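Local atomic coordinates of kallistatin (Homo sapiens, PDB entry 6F4V), a protein that inhibits tissue kallikrein as a serpin, being cleaved at its reactive site and forming a stable one-to-one complex with the enzyme. Residues A[145-150]-A[166-171]; A[134-139]-A[162-167]; A[77-82]-A[91-96]; A[320-325]-A[329-334]; A[7-12]-A[35-40]. All blocks are in the same frame, centred on the assembly; numbering follows the deposited sequence.

Contact 1: A[145-150]-A[166-171]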
# COMPACT_ATOMS: atom_id res chain seq x y z
N ARG A 145 -4.89 0.81 -14.68
CA ARG A 145 -5.16 1.93 -15.62
C ARG A 145 -3.90 2.65 -16.05
O ARG A 145 -3.83 3.88 -16.04
CB ARG A 145 -6.16 2.90 -15.02
CG ARG A 145 -7.46 2.23 -14.62
CD ARG A 145 -8.63 3.21 -14.63
NE ARG A 145 -9.85 2.54 -14.14
CZ ARG A 145 -10.70 1.83 -14.88
NH1 ARG A 145 -10.51 1.65 -16.20
NH2 ARG A 145 -11.76 1.27 -14.29
N GLY A 146 -2.87 1.85 -16.35
CA GLY A 146 -1.62 2.34 -16.85
C GLY A 146 -0.59 2.80 -15.85
O GLY A 146 0.52 3.15 -16.24
N LYS A 147 -0.93 2.80 -14.56
CA LYS A 147 -0.07 3.37 -13.54
C LYS A 147 1.11 2.50 -13.11
O LYS A 147 2.19 3.02 -12.85
CB LYS A 147 -0.89 3.73 -12.29
CG LYS A 147 -1.99 4.76 -12.54
CD LYS A 147 -1.53 5.99 -13.32
CE LYS A 147 -0.44 6.72 -12.59
NZ LYS A 147 -0.05 7.99 -13.26
N ILE A 148 0.91 1.20 -12.99
CA ILE A 148 2.00 0.30 -12.61
C ILE A 148 2.54 -0.44 -13.83
O ILE A 148 1.94 -1.39 -14.31
CB ILE A 148 1.59 -0.70 -11.51
CG1 ILE A 148 0.96 0.02 -10.32
CG2 ILE A 148 2.82 -1.52 -11.12
CD1 ILE A 148 1.80 1.10 -9.67
N VAL A 149 3.70 0.02 -14.27
CA VAL A 149 4.42 -0.45 -15.46
C VAL A 149 5.68 -1.21 -14.99
O VAL A 149 6.36 -0.80 -14.03
CB VAL A 149 4.84 0.78 -16.33
CG1 VAL A 149 5.36 0.36 -17.70
CG2 VAL A 149 3.64 1.72 -16.55
N ASP A 150 5.97 -2.31 -15.66
CA ASP A 150 7.16 -3.11 -15.43
C ASP A 150 7.27 -3.60 -13.97
O ASP A 150 8.33 -3.50 -13.34
CB ASP A 150 8.42 -2.37 -15.92
CG ASP A 150 8.35 -1.99 -17.44
OD1 ASP A 150 7.70 -2.72 -18.25
OD2 ASP A 150 8.95 -0.95 -17.81
N TYR A 166 -2.98 -6.56 -7.26
CA TYR A 166 -2.95 -5.12 -7.58
C TYR A 166 -4.09 -4.45 -6.83
O TYR A 166 -5.09 -5.10 -6.44
CB TYR A 166 -3.07 -4.89 -9.10
CG TYR A 166 -4.41 -5.34 -9.59
CD1 TYR A 166 -5.52 -4.47 -9.54
CD2 TYR A 166 -4.61 -6.64 -10.04
CE1 TYR A 166 -6.78 -4.90 -9.95
CE2 TYR A 166 -5.85 -7.07 -10.45
CZ TYR A 166 -6.93 -6.20 -10.42
OH TYR A 166 -8.17 -6.65 -10.81
N ILE A 167 -3.94 -3.14 -6.66
CA ILE A 167 -4.95 -2.28 -6.12
C ILE A 167 -4.94 -1.03 -6.98
O ILE A 167 -3.88 -0.52 -7.34
CB ILE A 167 -4.73 -1.98 -4.62
CG1 ILE A 167 -5.79 -0.99 -4.09
CG2 ILE A 167 -3.32 -1.46 -4.34
CD1 ILE A 167 -5.85 -0.88 -2.57
N TYR A 168 -6.14 -0.57 -7.31
CA TYR A 168 -6.36 0.65 -8.03
C TYR A 168 -7.40 1.45 -7.26
O TYR A 168 -8.45 0.92 -6.89
CB TYR A 168 -6.84 0.39 -9.45
CG TYR A 168 -7.00 1.70 -10.19
CD1 TYR A 168 -5.89 2.39 -10.67
CD2 TYR A 168 -8.24 2.31 -10.32
CE1 TYR A 168 -6.02 3.62 -11.30
CE2 TYR A 168 -8.39 3.55 -10.95
CZ TYR A 168 -7.28 4.20 -11.45
OH TYR A 168 -7.38 5.43 -12.08
N PHE A 169 -7.09 2.73 -7.02
CA PHE A 169 -7.88 3.62 -6.20
C PHE A 169 -7.99 4.95 -6.89
O PHE A 169 -6.99 5.61 -7.16
CB PHE A 169 -7.17 3.80 -4.85
CG PHE A 169 -7.82 4.79 -3.93
CD1 PHE A 169 -8.84 4.39 -3.11
CD2 PHE A 169 -7.37 6.08 -3.84
CE1 PHE A 169 -9.44 5.28 -2.22
CE2 PHE A 169 -7.95 6.99 -2.93
CZ PHE A 169 -8.98 6.57 -2.12
N LYS A 170 -9.22 5.40 -7.14
CA LYS A 170 -9.43 6.73 -7.70
C LYS A 170 -10.65 7.30 -7.03
O LYS A 170 -11.74 6.69 -7.05
CB LYS A 170 -9.59 6.68 -9.24
CG LYS A 170 -9.69 8.08 -9.86
CD LYS A 170 -9.49 8.11 -11.39
CE LYS A 170 -10.49 7.32 -12.19
NZ LYS A 170 -10.09 7.31 -13.65
N ALA A 171 -10.48 8.45 -6.41
CA ALA A 171 -11.49 9.00 -5.54
C ALA A 171 -11.52 10.50 -5.60
O ALA A 171 -10.51 11.16 -5.51
CB ALA A 171 -11.22 8.57 -4.09
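The aliphatic part of Arg145 lies over one face of the Tyr168 ring. Its CG stands 3.9 Å from the ring centroid, a CH-pi contact 17° off the ring normal, and its CD comes to 3.6 Å from Tyr168 CZ. The chain of Arg145 is extended from CG to NE and crosses the tyrosine at about a right angle, leaving the guanidinium plane 81° from the ring plane with Tyr168 CE2 at the guanidinium edge. Lys147 CG approaches the ring edge more loosely, 4.4 Å from Tyr168 CE1. Tyr168 points its ring off the sheet with CG anti to the backbone N (chi1 -177°), and its hydroxyl is hydrogen-bonded to Glu330 on the adjoining strand. Arg145, at positive phi, is the C-prime residue of the Schellman motif that ends helix 129-143, while its NH2 forms a salt bridge with Glu90. With an alanine at Tyr168, the methylenes of Arg145 would probably lose the face they lie on, and Glu330 OE2 its hydroxyl partner. The loop and strand thus meet through carbon on ring, while the charge of the arginine and the phenol oxygen are each satisfied by a carboxylate elsewhere on the sheet.

Contact 2: A[134-139]-A[162-167]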
# COMPACT_ATOMS: atom_id res chain seq x y z
N GLN A 134 6.35 -9.84 -20.24
CA GLN A 134 5.39 -8.96 -20.93
C GLN A 134 3.94 -9.31 -20.56
O GLN A 134 3.14 -8.40 -20.29
CB GLN A 134 5.59 -9.02 -22.46
CG GLN A 134 4.93 -7.88 -23.24
CD GLN A 134 4.72 -8.19 -24.71
OE1 GLN A 134 4.43 -9.33 -25.09
NE2 GLN A 134 4.84 -7.17 -25.56
N LEU A 135 3.61 -10.60 -20.55
CA LEU A 135 2.25 -11.04 -20.19
C LEU A 135 1.84 -10.57 -18.77
O LEU A 135 0.75 -10.03 -18.58
CB LEU A 135 2.12 -12.56 -20.29
CG LEU A 135 0.76 -13.18 -19.93
CD1 LEU A 135 -0.29 -12.95 -21.01
CD2 LEU A 135 0.91 -14.66 -19.61
N ILE A 136 2.73 -10.78 -17.81
CA ILE A 136 2.45 -10.40 -16.41
C ILE A 136 2.37 -8.89 -16.30
O ILE A 136 1.41 -8.36 -15.74
CB ILE A 136 3.51 -10.93 -15.42
CG1 ILE A 136 3.55 -12.46 -15.43
CG2 ILE A 136 3.22 -10.40 -14.01
CD1 ILE A 136 4.72 -13.06 -14.69
N ASN A 137 3.36 -8.20 -16.86
CA ASN A 137 3.41 -6.76 -16.73
C ASN A 137 2.30 -6.03 -17.44
O ASN A 137 1.78 -5.03 -16.89
CB ASN A 137 4.78 -6.21 -17.11
CG ASN A 137 5.84 -6.54 -16.06
OD1 ASN A 137 5.52 -6.95 -14.94
ND2 ASN A 137 7.10 -6.38 -16.42
N ASP A 138 1.89 -6.52 -18.61
CA ASP A 138 0.74 -5.95 -19.31
C ASP A 138 -0.54 -6.13 -18.51
O ASP A 138 -1.36 -5.24 -18.50
CB ASP A 138 0.52 -6.60 -20.69
CG ASP A 138 1.56 -6.20 -21.74
OD1 ASP A 138 2.31 -5.20 -21.57
OD2 ASP A 138 1.62 -6.91 -22.76
N HIS A 139 -0.74 -7.29 -17.90
CA HIS A 139 -1.92 -7.55 -17.05
C HIS A 139 -1.98 -6.55 -15.89
O HIS A 139 -3.01 -5.89 -15.68
CB HIS A 139 -1.91 -8.99 -16.52
CG HIS A 139 -3.05 -9.30 -15.59
ND1 HIS A 139 -4.36 -9.34 -16.01
CD2 HIS A 139 -3.06 -9.60 -14.27
CE1 HIS A 139 -5.14 -9.63 -14.98
NE2 HIS A 139 -4.38 -9.81 -13.92
N VAL A 162 4.26 -17.23 -10.79
CA VAL A 162 4.33 -15.88 -10.28
C VAL A 162 2.94 -15.51 -9.76
O VAL A 162 1.95 -15.61 -10.50
CB VAL A 162 4.79 -14.87 -11.33
CG1 VAL A 162 4.76 -13.45 -10.77
CG2 VAL A 162 6.18 -15.21 -11.81
N LEU A 163 2.89 -15.13 -8.49
CA LEU A 163 1.70 -14.60 -7.86
C LEU A 163 1.74 -13.09 -8.01
O LEU A 163 2.79 -12.48 -7.84
CB LEU A 163 1.73 -14.98 -6.40
CG LEU A 163 0.67 -14.49 -5.46
CD1 LEU A 163 0.47 -15.55 -4.36
CD2 LEU A 163 0.97 -13.12 -4.86
N VAL A 164 0.60 -12.49 -8.33
CA VAL A 164 0.49 -11.06 -8.32
C VAL A 164 -0.82 -10.60 -7.72
O VAL A 164 -1.85 -11.29 -7.77
CB VAL A 164 0.66 -10.39 -9.71
CG1 VAL A 164 1.89 -10.90 -10.40
CG2 VAL A 164 -0.55 -10.60 -10.59
N ASN A 165 -0.78 -9.41 -7.13
CA ASN A 165 -2.02 -8.70 -6.92
C ASN A 165 -1.86 -7.25 -7.22
O ASN A 165 -0.75 -6.77 -7.42
CB ASN A 165 -2.57 -8.96 -5.54
CG ASN A 165 -1.87 -8.20 -4.47
OD1 ASN A 165 -1.16 -7.25 -4.72
ND2 ASN A 165 -2.11 -8.60 -3.23
N TYR A 166 -2.98 -6.56 -7.26
CA TYR A 166 -2.95 -5.12 -7.58
C TYR A 166 -4.09 -4.45 -6.83
O TYR A 166 -5.09 -5.10 -6.44
CB TYR A 166 -3.07 -4.89 -9.10
CG TYR A 166 -4.41 -5.34 -9.59
CD1 TYR A 166 -5.52 -4.47 -9.54
CD2 TYR A 166 -4.61 -6.64 -10.04
CE1 TYR A 166 -6.78 -4.90 -9.95
CE2 TYR A 166 -5.85 -7.07 -10.45
CZ TYR A 166 -6.93 -6.20 -10.42
OH TYR A 166 -8.17 -6.65 -10.81
N ILE A 167 -3.94 -3.14 -6.66
CA ILE A 167 -4.95 -2.28 -6.12
C ILE A 167 -4.94 -1.03 -6.98
O ILE A 167 -3.88 -0.52 -7.34
CB ILE A 167 -4.73 -1.98 -4.62
CG1 ILE A 167 -5.79 -0.99 -4.09
CG2 ILE A 167 -3.32 -1.46 -4.34
CD1 ILE A 167 -5.85 -0.88 -2.57
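Helix F of the serpin fold, helix 129-143, settles here on strand 159-172 of the large sheet by fitting Ile136 against Val162 and Val164. The isoleucine spends its two branches on different valines. Its CD1 sits over the branch point of Val162, 3.8 Å from CB and 3.9 Å from each of CG1 and CG2, so that one methyl rests on three carbons. The CG2 branch, anti to the backbone N, turns instead to Val164 and meets its CG1 at 3.9 Å. Reaching the end of the longer branch to Val162 depends on an outstretched CG1-CD1 arm, with chi2 at 169°. The backbones stay well separated, with 8.4 Å between the CA atoms of Ile136 and Val164, and no hydrogen bond joins the two segments. Strand alternation explains the choice of residues: Val162 and Val164 face helix F, whereas Leu163 and Asn165 lie on the opposite face, where helix 33-44 packs. This is the usual serpin layering, a sheet with helix F across one side and helix B behind the other. Around the patch Ile136 also touches Phe98 and Val152, and Val162 reaches Phe126 and Ala338. One turn further along the helix, His139 meets Phe122 edge-to-face.

Contact 3: A[77-82]-A[91-96]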
# COMPACT_ATOMS: atom_id res chain seq x y z
N HIS A 77 -13.51 -11.09 2.93
CA HIS A 77 -14.51 -10.05 3.21
C HIS A 77 -13.97 -8.64 2.92
O HIS A 77 -14.70 -7.81 2.43
CB HIS A 77 -14.98 -10.12 4.67
CG HIS A 77 -16.06 -9.14 5.02
ND1 HIS A 77 -15.80 -7.93 5.64
CD2 HIS A 77 -17.40 -9.17 4.83
CE1 HIS A 77 -16.93 -7.26 5.80
NE2 HIS A 77 -17.92 -8.00 5.33
N LEU A 78 -12.70 -8.40 3.27
CA LEU A 78 -12.03 -7.13 3.02
C LEU A 78 -12.02 -6.81 1.53
O LEU A 78 -12.44 -5.73 1.11
CB LEU A 78 -10.60 -7.21 3.56
CG LEU A 78 -9.53 -6.17 3.24
CD1 LEU A 78 -10.11 -4.80 3.40
CD2 LEU A 78 -8.36 -6.35 4.19
N LEU A 79 -11.58 -7.77 0.74
CA LEU A 79 -11.45 -7.59 -0.71
C LEU A 79 -12.83 -7.46 -1.39
O LEU A 79 -13.02 -6.61 -2.28
CB LEU A 79 -10.62 -8.73 -1.30
CG LEU A 79 -9.20 -8.74 -0.71
CD1 LEU A 79 -8.46 -10.02 -1.07
CD2 LEU A 79 -8.42 -7.52 -1.14
N HIS A 80 -13.80 -8.24 -0.92
CA HIS A 80 -15.19 -8.13 -1.40
C HIS A 80 -15.74 -6.72 -1.18
O HIS A 80 -16.26 -6.10 -2.12
CB HIS A 80 -16.09 -9.19 -0.73
CG HIS A 80 -17.51 -9.12 -1.18
ND1 HIS A 80 -17.96 -9.71 -2.35
CD2 HIS A 80 -18.59 -8.49 -0.65
CE1 HIS A 80 -19.25 -9.46 -2.50
NE2 HIS A 80 -19.65 -8.72 -1.48
N THR A 81 -15.61 -6.23 0.06
CA THR A 81 -16.07 -4.90 0.44
C THR A 81 -15.40 -3.83 -0.45
O THR A 81 -16.10 -2.99 -1.05
CB THR A 81 -15.84 -4.63 1.94
OG1 THR A 81 -16.54 -5.61 2.69
CG2 THR A 81 -16.30 -3.25 2.39
N LEU A 82 -14.07 -3.88 -0.60
CA LEU A 82 -13.41 -2.89 -1.45
C LEU A 82 -13.88 -2.93 -2.89
O LEU A 82 -14.00 -1.88 -3.54
CB LEU A 82 -11.88 -3.05 -1.39
CG LEU A 82 -11.25 -2.73 -0.04
CD1 LEU A 82 -9.73 -2.94 -0.13
CD2 LEU A 82 -11.60 -1.31 0.38
N THR A 91 -12.47 1.62 -6.20
CA THR A 91 -11.44 0.78 -5.65
C THR A 91 -11.60 -0.59 -6.29
O THR A 91 -12.72 -1.14 -6.38
CB THR A 91 -11.51 0.71 -4.12
OG1 THR A 91 -11.49 2.04 -3.59
CG2 THR A 91 -10.35 -0.06 -3.56
N ARG A 92 -10.48 -1.12 -6.80
CA ARG A 92 -10.44 -2.47 -7.32
C ARG A 92 -9.20 -3.13 -6.80
O ARG A 92 -8.11 -2.54 -6.86
CB ARG A 92 -10.41 -2.51 -8.85
CG ARG A 92 -11.76 -2.21 -9.48
CD ARG A 92 -11.71 -2.19 -10.99
NE ARG A 92 -10.77 -1.20 -11.50
CZ ARG A 92 -9.53 -1.45 -11.93
NH1 ARG A 92 -9.02 -2.68 -11.94
NH2 ARG A 92 -8.77 -0.44 -12.35
N VAL A 93 -9.39 -4.34 -6.28
CA VAL A 93 -8.29 -5.18 -5.82
C VAL A 93 -8.50 -6.55 -6.44
O VAL A 93 -9.61 -7.07 -6.43
CB VAL A 93 -8.22 -5.27 -4.31
CG1 VAL A 93 -7.04 -6.15 -3.90
CG2 VAL A 93 -8.09 -3.89 -3.69
N GLY A 94 -7.45 -7.09 -7.03
CA GLY A 94 -7.52 -8.39 -7.67
C GLY A 94 -6.19 -9.12 -7.55
O GLY A 94 -5.17 -8.52 -7.19
N SER A 95 -6.23 -10.41 -7.86
CA SER A 95 -5.11 -11.31 -7.71
C SER A 95 -5.04 -12.20 -8.92
O SER A 95 -6.06 -12.46 -9.56
CB SER A 95 -5.32 -12.18 -6.47
OG SER A 95 -5.27 -11.39 -5.28
N ALA A 96 -3.87 -12.77 -9.15
CA ALA A 96 -3.68 -13.71 -10.23
C ALA A 96 -2.49 -14.61 -9.95
O ALA A 96 -1.54 -14.22 -9.24
CB ALA A 96 -3.49 -12.96 -11.54
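Leu82 and Thr91 bring their CA atoms to 5.9 Å, and one helical turn back Leu79 and Val93 are 6.5 Å apart by the same measure. Helix 77-82 and strand 91-96 run in roughly opposing directions, at 138°, with their axes 7.9 Å apart at closest approach. Near the end of the helix the backbones almost touch: the carbonyl oxygens Leu82 O and Thr91 O are 3.2 Å apart, a pair of acceptors that cannot bond to each other. Val93 gives one methyl to each leucine. Its CG1, anti to the backbone N (chi1 -179°), presses on Leu79 CD2 at 3.4 Å, tighter than an ordinary van der Waals contact, while its CG2 lies 4.0 Å from Leu82 CD1. Leu82 CB also lies 4.0 Å from Thr91 CG2, in the given conformer of Thr91. Leu79 and Val93 cross at about a right angle; Leu82 comes to the valine at a slant. On the far side of the helix Thr81 OG1 bonds back to His77 O at 2.9 Å, entering from the opposite face of that carbonyl to Thr81 N, so two donors grip one oxygen. Beyond the segments, Asn83 OD1 receives the N-H of Val93, tying the strand to the residue that follows Leu82. Leu34 lies against Leu82, and Tyr117 against Leu79. Helix 68-83 followed by strand 89-100 corresponds to helix D and strand s2A of serpins, the chain turning back from a helix into the large sheet and packing against that helix through apolar side chains.

Contact 4: A[320-325]-A[329-334]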
# COMPACT_ATOMS: atom_id res chain seq x y z
N ALA A 320 4.32 1.24 -6.53
CA ALA A 320 3.14 2.03 -6.21
C ALA A 320 3.28 3.46 -6.72
O ALA A 320 4.40 4.00 -6.78
CB ALA A 320 2.89 2.03 -4.73
N THR A 321 2.14 4.09 -7.01
CA THR A 321 2.12 5.49 -7.48
C THR A 321 1.00 6.27 -6.83
O THR A 321 -0.09 5.73 -6.60
CB THR A 321 1.91 5.61 -9.04
OG1 THR A 321 0.63 5.05 -9.39
CG2 THR A 321 2.93 4.86 -9.78
N LEU A 322 1.25 7.54 -6.58
CA LEU A 322 0.29 8.50 -6.00
C LEU A 322 0.21 9.72 -6.90
O LEU A 322 1.26 10.28 -7.25
CB LEU A 322 0.80 8.98 -4.63
CG LEU A 322 -0.07 10.01 -3.87
CD1 LEU A 322 -1.46 9.46 -3.64
CD2 LEU A 322 0.58 10.40 -2.55
N ASP A 323 -1.02 10.14 -7.20
CA ASP A 323 -1.30 11.32 -8.02
C ASP A 323 -2.40 12.13 -7.32
O ASP A 323 -3.54 11.66 -7.19
CB ASP A 323 -1.76 10.90 -9.44
CG ASP A 323 -1.87 12.07 -10.40
OD1 ASP A 323 -2.00 13.22 -9.96
OD2 ASP A 323 -1.85 11.84 -11.62
N VAL A 324 -2.04 13.33 -6.88
CA VAL A 324 -2.93 14.22 -6.17
C VAL A 324 -3.14 15.46 -7.04
O VAL A 324 -2.18 16.11 -7.48
CB VAL A 324 -2.33 14.60 -4.79
CG1 VAL A 324 -3.04 15.79 -4.16
CG2 VAL A 324 -2.36 13.36 -3.87
N ASP A 325 -4.40 15.79 -7.28
CA ASP A 325 -4.73 17.02 -7.99
C ASP A 325 -6.00 17.66 -7.40
O ASP A 325 -6.45 17.32 -6.31
CB ASP A 325 -4.86 16.75 -9.49
CG ASP A 325 -6.07 15.89 -9.83
OD1 ASP A 325 -7.01 15.69 -9.01
OD2 ASP A 325 -6.08 15.37 -10.95
N THR A 329 -7.69 12.11 -5.72
CA THR A 329 -6.47 11.30 -5.65
C THR A 329 -6.61 10.05 -6.48
O THR A 329 -7.66 9.42 -6.46
CB THR A 329 -6.22 10.86 -4.16
OG1 THR A 329 -6.01 12.03 -3.37
CG2 THR A 329 -5.03 9.93 -4.01
N GLU A 330 -5.54 9.69 -7.19
CA GLU A 330 -5.40 8.41 -7.82
C GLU A 330 -4.18 7.72 -7.22
O GLU A 330 -3.11 8.31 -7.12
CB GLU A 330 -5.22 8.54 -9.33
CG GLU A 330 -5.16 7.21 -10.07
CD GLU A 330 -4.73 7.39 -11.52
OE1 GLU A 330 -3.80 8.16 -11.76
OE2 GLU A 330 -5.32 6.75 -12.40
N ALA A 331 -4.38 6.49 -6.80
CA ALA A 331 -3.28 5.68 -6.23
C ALA A 331 -3.37 4.25 -6.74
O ALA A 331 -4.46 3.69 -6.87
CB ALA A 331 -3.29 5.75 -4.70
N ALA A 332 -2.22 3.67 -7.10
CA ALA A 332 -2.18 2.34 -7.57
C ALA A 332 -0.96 1.62 -7.02
O ALA A 332 0.03 2.24 -6.64
CB ALA A 332 -2.18 2.30 -9.10
N ALA A 333 -1.06 0.30 -6.96
CA ALA A 333 0.06 -0.52 -6.53
C ALA A 333 -0.12 -1.95 -6.97
O ALA A 333 -1.22 -2.40 -7.28
CB ALA A 333 0.24 -0.45 -5.02
N ALA A 334 0.99 -2.66 -7.01
CA ALA A 334 0.96 -4.08 -7.25
C ALA A 334 2.14 -4.78 -6.60
O ALA A 334 3.16 -4.16 -6.34
CB ALA A 334 0.95 -4.33 -8.75
O HOH W 1 -1.46 7.26 -9.24
O HOH W 2 -2.34 9.58 -13.27
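Asp323 and Glu330 both place CG anti to the backbone N (chi1 -171° and -176°), which raises their carboxylates from the same face of the sheet, and on that face Thr321 holds OG1 between its N and its carbonyl carbon (chi1 62°), where a bridging water meets it. The strands are antiparallel. Thr321 with Ala332 and Asp323 with Glu330 form the hydrogen-bonded pairs, the bond from Asp323 N to Glu330 O (2.8 Å) running nearly along the C=O axis and that from Ala332 N to Thr321 O (3.0 Å) lying in the carbonyl plane. The water donates to Glu330 O at 2.9 Å and is bonded to Thr321 OG1 at 3.0 Å. On the other face, Ala320 CB meets Ala333 CB at 3.6 Å, and Leu322 CD1 reaches Thr329 CG2, also at 3.6 Å. Thr329 OG1 is hydrogen-bonded to Tyr224. Strand 328-340, lying between strands 159-172 and 312-324, corresponds to the part of the reactive-centre loop before the cleavage site, inserted as in cleaved serpins; its small hinge alanines are consistent with easy insertion. Asp323 OD2 and Glu330 OE1, like charges 4.2 Å apart, are bridged by a second water, 2.8 Å from Asp323 OD2, a tentative detail because Asp323 has two conformers. The Tyr168 hydroxyl, bonded to Glu330 OE2, fixes that carboxylate and would probably ease the repulsion, though some rise in pKa remains likely.

Contact 5: A[7-12]-A[35-40]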
# COMPACT_ATOMS: atom_id res chain seq x y z
N PRO A 7 -6.19 -4.96 12.89
CA PRO A 7 -5.02 -4.65 13.72
C PRO A 7 -3.70 -5.14 13.12
O PRO A 7 -2.74 -4.37 13.09
CB PRO A 7 -5.32 -5.38 15.06
CG PRO A 7 -6.83 -5.35 15.13
CD PRO A 7 -7.21 -5.68 13.70
N ALA A 8 -3.66 -6.39 12.66
CA ALA A 8 -2.43 -6.94 12.06
C ALA A 8 -2.03 -6.18 10.80
O ALA A 8 -0.87 -5.82 10.62
CB ALA A 8 -2.59 -8.39 11.74
N ASN A 9 -3.00 -5.92 9.92
CA ASN A 9 -2.69 -5.22 8.69
C ASN A 9 -2.09 -3.82 8.94
O ASN A 9 -1.17 -3.41 8.23
CB ASN A 9 -3.93 -5.14 7.78
CG ASN A 9 -4.26 -6.46 7.10
OD1 ASN A 9 -3.45 -7.39 7.08
ND2 ASN A 9 -5.47 -6.54 6.49
N ALA A 10 -2.62 -3.10 9.91
CA ALA A 10 -2.10 -1.77 10.26
C ALA A 10 -0.70 -1.88 10.88
O ALA A 10 0.16 -1.06 10.59
CB ALA A 10 -3.05 -1.04 11.19
N ASP A 11 -0.50 -2.88 11.73
CA ASP A 11 0.81 -3.14 12.34
C ASP A 11 1.83 -3.36 11.26
O ASP A 11 2.91 -2.79 11.32
CB ASP A 11 0.73 -4.35 13.29
CG ASP A 11 2.10 -4.84 13.79
OD1 ASP A 11 2.67 -4.14 14.63
OD2 ASP A 11 2.61 -5.92 13.33
N PHE A 12 1.52 -4.23 10.30
CA PHE A 12 2.44 -4.46 9.19
C PHE A 12 2.73 -3.18 8.41
O PHE A 12 3.90 -2.89 8.10
CB PHE A 12 1.91 -5.52 8.25
CG PHE A 12 2.82 -5.78 7.10
CD1 PHE A 12 4.00 -6.48 7.30
CD2 PHE A 12 2.55 -5.28 5.85
CE1 PHE A 12 4.89 -6.70 6.26
CE2 PHE A 12 3.43 -5.50 4.80
CZ PHE A 12 4.60 -6.24 5.00
N SER A 35 -1.86 -4.30 -0.37
CA SER A 35 -1.44 -5.14 -1.47
C SER A 35 -0.38 -6.15 -1.03
O SER A 35 -0.48 -7.35 -1.35
CB SER A 35 -0.87 -4.30 -2.60
OG SER A 35 -0.26 -5.11 -3.58
N ILE A 36 0.60 -5.68 -0.28
CA ILE A 36 1.62 -6.60 0.20
C ILE A 36 1.03 -7.67 1.12
O ILE A 36 1.32 -8.87 0.92
CB ILE A 36 2.81 -5.87 0.89
CG1 ILE A 36 3.49 -4.88 -0.09
CG2 ILE A 36 3.79 -6.89 1.42
CD1 ILE A 36 4.51 -3.97 0.59
N SER A 37 0.24 -7.25 2.11
CA SER A 37 -0.41 -8.18 3.06
C SER A 37 -1.25 -9.24 2.35
O SER A 37 -1.13 -10.46 2.62
CB SER A 37 -1.25 -7.40 4.07
OG SER A 37 -0.42 -6.63 4.90
N ALA A 38 -2.12 -8.81 1.44
CA ALA A 38 -2.97 -9.73 0.70
C ALA A 38 -2.20 -10.69 -0.21
O ALA A 38 -2.58 -11.85 -0.32
CB ALA A 38 -4.02 -8.98 -0.12
N ALA A 39 -1.13 -10.20 -0.84
CA ALA A 39 -0.26 -11.08 -1.66
C ALA A 39 0.36 -12.20 -0.82
O ALA A 39 0.34 -13.38 -1.18
CB ALA A 39 0.82 -10.26 -2.37
N TYR A 40 0.93 -11.80 0.29
CA TYR A 40 1.63 -12.76 1.16
C TYR A 40 0.69 -13.68 1.91
O TYR A 40 0.98 -14.87 2.08
CB TYR A 40 2.63 -12.02 2.04
CG TYR A 40 3.90 -11.68 1.29
CD1 TYR A 40 3.92 -10.73 0.26
CD2 TYR A 40 5.09 -12.34 1.56
CE1 TYR A 40 5.08 -10.44 -0.44
CE2 TYR A 40 6.25 -12.04 0.88
CZ TYR A 40 6.25 -11.11 -0.12
OH TYR A 40 7.43 -10.88 -0.78
O HOH W 3 -1.22 -4.02 5.57
O HOH W 4 -0.73 -7.82 7.28
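Ile36 and Ser37, neighbours on helix 33-44, receive Phe12 and Asn9 of helix 6-23. The two helix segments cross at 118° with axes 10.3 Å apart at closest approach; the backbones do not meet, and side chains and two bridging waters span the gap. Ile36 comes first: its CG2, anti to the backbone N, lies against the outer part of the Phe12 ring, 3.7 Å from Phe12 CE2 and equally far from Phe12 CZ, the two side chains crossing at about a right angle. Phe12 gets there because its CG is itself anti to the backbone N (chi1 180°), which throws the ring across the gap between the helices. Next, Ser37 puts OG 3.4 Å from Phe12 CD2, obliquely to the ring, while its CB lies 3.7 Å from Asn9 OD1. Two waters, not a direct bond, link that hydroxyl to helix 6-23. One donates to Asn9 O at 2.7 Å and to Ser37 OG at 2.8 Å. The other donates to Asn9 OD1 at 2.8 Å and is placed to accept from Ser37 OG at 2.7 Å, although Pro33 O, also bonded to that hydroxyl, competes for its single proton. Replacing Phe12 with an alanine would probably open a gap beside Ile36 CG2 and leave the Ser37 hydroxyl without the ring carbon CD2 next to it. Phe75 of helix 68-83 touches both Asn9 and Ser37. This buried crossing of helices A and B, with helix B backing the large sheet, is part of the helical core of the serpin fold.

How the contacts relate
Along the chain, contact 5 comes first, then contact 3; contacts 2 and 1 follow, sharing Tyr166 and Ile167 on strand 159-172, and contact 4 comes last. Contacts 1 to 4 all reach the large sheet, in which strands 89-100, 159-172, 328-340 and 312-324 lie side by side. Contacts 1 and 4 are closest, with centres about 7 Å apart, whereas contacts 2 and 4 have centres about 17 Å apart. Contact 2 sets helix 129-143 on one face; contact 5 lies behind the other, their centres about 19 Å apart, touching where Ser35 OG meets Asn165 OD1. Contact 4 pairs the inserted reactive loop with strand 312-324, and strand 159-172 flanks its other edge, as expected of a cleaved serpin.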